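Local atomic coordinates of type II secretion system protein C (Vibrio cholerae, PDB entry 2I6V), a protein that helps the type II secretion system export folded proteins, probably including cholera toxin, across the outer membrane, represented here by its periplasmic PDZ domain. Residues I35-D39 / L72-R76. Residues are numbered along the deposited sequence; the frame is centred on the assembly and turned at random.
Sequences IGLQD and LTVER
The side chain of Arg76, at the end of strand 69-76, starts with CG anti to the backbone N (chi1 -178°) and bends at chi3 (-58°), which turns its guanidinium toward Gly36 and Gln38. Gln38 sets CG anti to its carbonyl carbon, beside the backbone N, and an extended chain beyond CG carries its amide over one face of the guanidinium. The two planes are nearly parallel, 3° apart, in a stack in which the two side chains run across each other. Gln38 CD lies 3.6 Å above the centre of the Arg76 plane. Gln38 NE2 sits 3.6 Å from Arg76 NH1. At the guanidinium edge, Arg76 NH2 donates to Gly36 O at 2.9 Å, and the nitrogen lies in the carbonyl plane. A water accepts from Arg76 NH1 and donates to Gly36 O, both at 3.0 Å, so this carbonyl receives two bonds. Gly36, the first residue to leave helical geometry after helix 29-34, has positive phi and closes the helix in a Schellman motif. Arg76 NH2 also forms a salt bridge with Asp41, whose carboxylate accepts from the backbone N of Gln38 as well. Beneath this polar layer, Leu37 CD2 packs on Val74 CG1 at 3.9 Å and more loosely on Leu72 CD2; Leu37 also touches Val83 of strand 79-86. The contact thus ties the loop after helix 29-34 to strand 69-76 of the PDZ sheet. Bonded at its edge to a carbonyl and a water, paired with the Asp41 carboxylate, and covered on one face by an amide, the guanidinium is probably restrained in rotation, and Asp41 probably balances its charge.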
ATOM      1  N   ILE A  35      -2.784   3.785 -11.577  1.00 10.54           N
ATOM      2  CA  ILE A  35      -3.408   2.798 -10.682  1.00 11.59           C
ATOM      3  C   ILE A  35      -4.542   3.397  -9.856  1.00 10.55           C
ATOM      4  O   ILE A  35      -5.274   2.674  -9.185  1.00 12.86           O
ATOM      5  CB  ILE A  35      -2.383   2.077  -9.754  1.00 10.91           C
ATOM      6  CG1 ILE A  35      -1.765   3.047  -8.753  1.00 11.54           C
ATOM      7  CG2 ILE A  35      -1.269   1.355 -10.551  1.00 11.42           C
ATOM      8  CD1 ILE A  35      -0.701   2.389  -7.898  1.00 11.93           C
ATOM      9  N   GLY A  36      -4.681   4.719  -9.917  1.00 11.30           N
ATOM     10  CA  GLY A  36      -5.825   5.397  -9.330  1.00 11.39           C
ATOM     11  C   GLY A  36      -5.679   5.744  -7.867  1.00 12.21           C
ATOM     12  O   GLY A  36      -6.678   5.868  -7.164  1.00 15.18           O
ATOM     13  N   LEU A  37      -4.448   5.907  -7.401  1.00 11.64           N
ATOM     14  CA  LEU A  37      -4.244   6.369  -6.029  1.00 11.12           C
ATOM     15  C   LEU A  37      -4.396   7.880  -5.939  1.00 11.33           C
ATOM     16  O   LEU A  37      -4.262   8.597  -6.938  1.00 12.04           O
ATOM     17  CB  LEU A  37      -2.856   5.970  -5.523  1.00 11.72           C
ATOM     18  CG  LEU A  37      -2.673   4.506  -5.134  1.00 11.69           C
ATOM     19  CD1 LEU A  37      -1.216   4.247  -4.783  1.00 12.13           C
ATOM     20  CD2 LEU A  37      -3.580   4.177  -3.955  1.00 12.15           C
ATOM     21  N   GLN A  38      -4.679   8.362  -4.732  1.00 11.71           N
ATOM     22  CA  GLN A  38      -4.767   9.785  -4.470  1.00 11.75           C
ATOM     23  C   GLN A  38      -4.016  10.079  -3.186  1.00 11.20           C
ATOM     24  O   GLN A  38      -4.052   9.278  -2.246  1.00 10.19           O
ATOM     25  CB  GLN A  38      -6.229  10.227  -4.357  1.00 15.54           C
ATOM     26  CG  GLN A  38      -6.986  10.047  -5.662  1.00 19.08           C
ATOM     27  CD  GLN A  38      -8.402  10.587  -5.608  1.00 25.98           C
ATOM     28  OE1 GLN A  38      -8.821  11.165  -4.605  1.00 25.73           O
ATOM     29  NE2 GLN A  38      -9.151  10.391  -6.692  1.00 28.30           N
ATOM     30  N   ASP A  39      -3.309  11.205  -3.173  1.00 10.38           N
ATOM     31  CA  ASP A  39      -2.586  11.624  -1.979  1.00  9.19           C
ATOM     32  C   ASP A  39      -3.564  11.647  -0.800  1.00 10.36           C
ATOM     33  O   ASP A  39      -4.695  12.132  -0.928  1.00 11.73           O
ATOM     34  CB  ASP A  39      -1.974  13.016  -2.163  1.00  9.77           C
ATOM     35  CG  ASP A  39      -1.220  13.474  -0.935  1.00 11.42           C
ATOM     36  OD1 ASP A  39      -0.231  12.809  -0.586  1.00 12.24           O
ATOM     37  OD2 ASP A  39      -1.621  14.492  -0.312  1.00 13.73           O
ATOM     38  N   LEU A  72      -3.466  -3.275  -3.348  1.00 13.69           N
ATOM     39  CA  LEU A  72      -3.416  -2.441  -2.162  1.00 12.94           C
ATOM     40  C   LEU A  72      -4.844  -1.994  -1.884  1.00 12.81           C
ATOM     41  O   LEU A  72      -5.483  -1.393  -2.743  1.00 12.34           O
ATOM     42  CB  LEU A  72      -2.531  -1.231  -2.439  1.00 13.69           C
ATOM     43  CG  LEU A  72      -2.201  -0.245  -1.327  1.00 15.09           C
ATOM     44  CD1 LEU A  72      -1.354  -0.893  -0.232  1.00 15.14           C
ATOM     45  CD2 LEU A  72      -1.459   0.935  -1.937  1.00 16.14           C
ATOM     46  N   THR A  73      -5.353  -2.307  -0.694  1.00 10.58           N
ATOM     47  CA  THR A  73      -6.691  -1.879  -0.327  1.00 10.72           C
ATOM     48  C   THR A  73      -6.562  -0.520   0.334  1.00 11.63           C
ATOM     49  O   THR A  73      -5.817  -0.373   1.304  1.00 12.15           O
ATOM     50  CB  THR A  73      -7.359  -2.859   0.661  1.00 10.49           C
ATOM     51  OG1 THR A  73      -7.431  -4.166   0.072  1.00 11.89           O
ATOM     52  CG2 THR A  73      -8.775  -2.385   1.007  1.00 13.63           C
ATOM     53  N   VAL A  74      -7.277   0.471  -0.185  1.00 10.49           N
ATOM     54  CA  VAL A  74      -7.232   1.804   0.434  1.00 10.44           C
ATOM     55  C   VAL A  74      -8.614   2.275   0.865  1.00 11.82           C
ATOM     56  O   VAL A  74      -9.624   1.822   0.327  1.00 11.77           O
ATOM     57  CB  VAL A  74      -6.613   2.863  -0.497  1.00  9.49           C
ATOM     58  CG1 VAL A  74      -5.201   2.444  -0.923  1.00 12.31           C
ATOM     59  CG2 VAL A  74      -7.511   3.105  -1.715  1.00 11.52           C
ATOM     60  N   GLU A  75      -8.638   3.189   1.828  1.00 10.31           N
ATOM     61  CA  GLU A  75      -9.875   3.812   2.281  1.00 10.86           C
ATOM     62  C   GLU A  75      -9.852   5.278   1.859  1.00 11.91           C
ATOM     63  O   GLU A  75      -8.868   5.984   2.094  1.00 12.50           O
ATOM     64  CB  GLU A  75      -9.986   3.702   3.797  1.00 13.25           C
ATOM     65  CG  GLU A  75     -11.380   3.907   4.350  1.00 19.09           C
ATOM     66  CD  GLU A  75     -11.513   3.318   5.741  1.00 22.42           C
ATOM     67  OE1 GLU A  75     -10.876   3.855   6.670  1.00 23.72           O
ATOM     68  OE2 GLU A  75     -12.229   2.301   5.904  1.00 26.41           O
ATOM     69  N   ARG A  76     -10.940   5.720   1.229  1.00 10.00           N
ATOM     70  CA  ARG A  76     -11.058   7.067   0.709  1.00 10.26           C
ATOM     71  C   ARG A  76     -12.514   7.487   0.888  1.00 13.09           C
ATOM     72  O   ARG A  76     -13.418   6.798   0.427  1.00 13.94           O
ATOM     73  CB  ARG A  76     -10.657   7.101  -0.777  1.00 11.13           C
ATOM     74  CG  ARG A  76     -10.702   8.483  -1.403  1.00 11.97           C
ATOM     75  CD  ARG A  76     -10.586   8.387  -2.923  1.00 13.71           C
ATOM     76  NE  ARG A  76      -9.345   7.722  -3.292  1.00 13.13           N
ATOM     77  CZ  ARG A  76      -9.113   7.157  -4.472  1.00 15.08           C
ATOM     78  NH1 ARG A  76     -10.052   7.175  -5.410  1.00 15.57           N
ATOM     79  NH2 ARG A  76      -7.945   6.563  -4.705  1.00 12.94           N
TER
HETATM   80  O   HOH W   1      -9.585   5.464  -7.800  1.00 21.72           O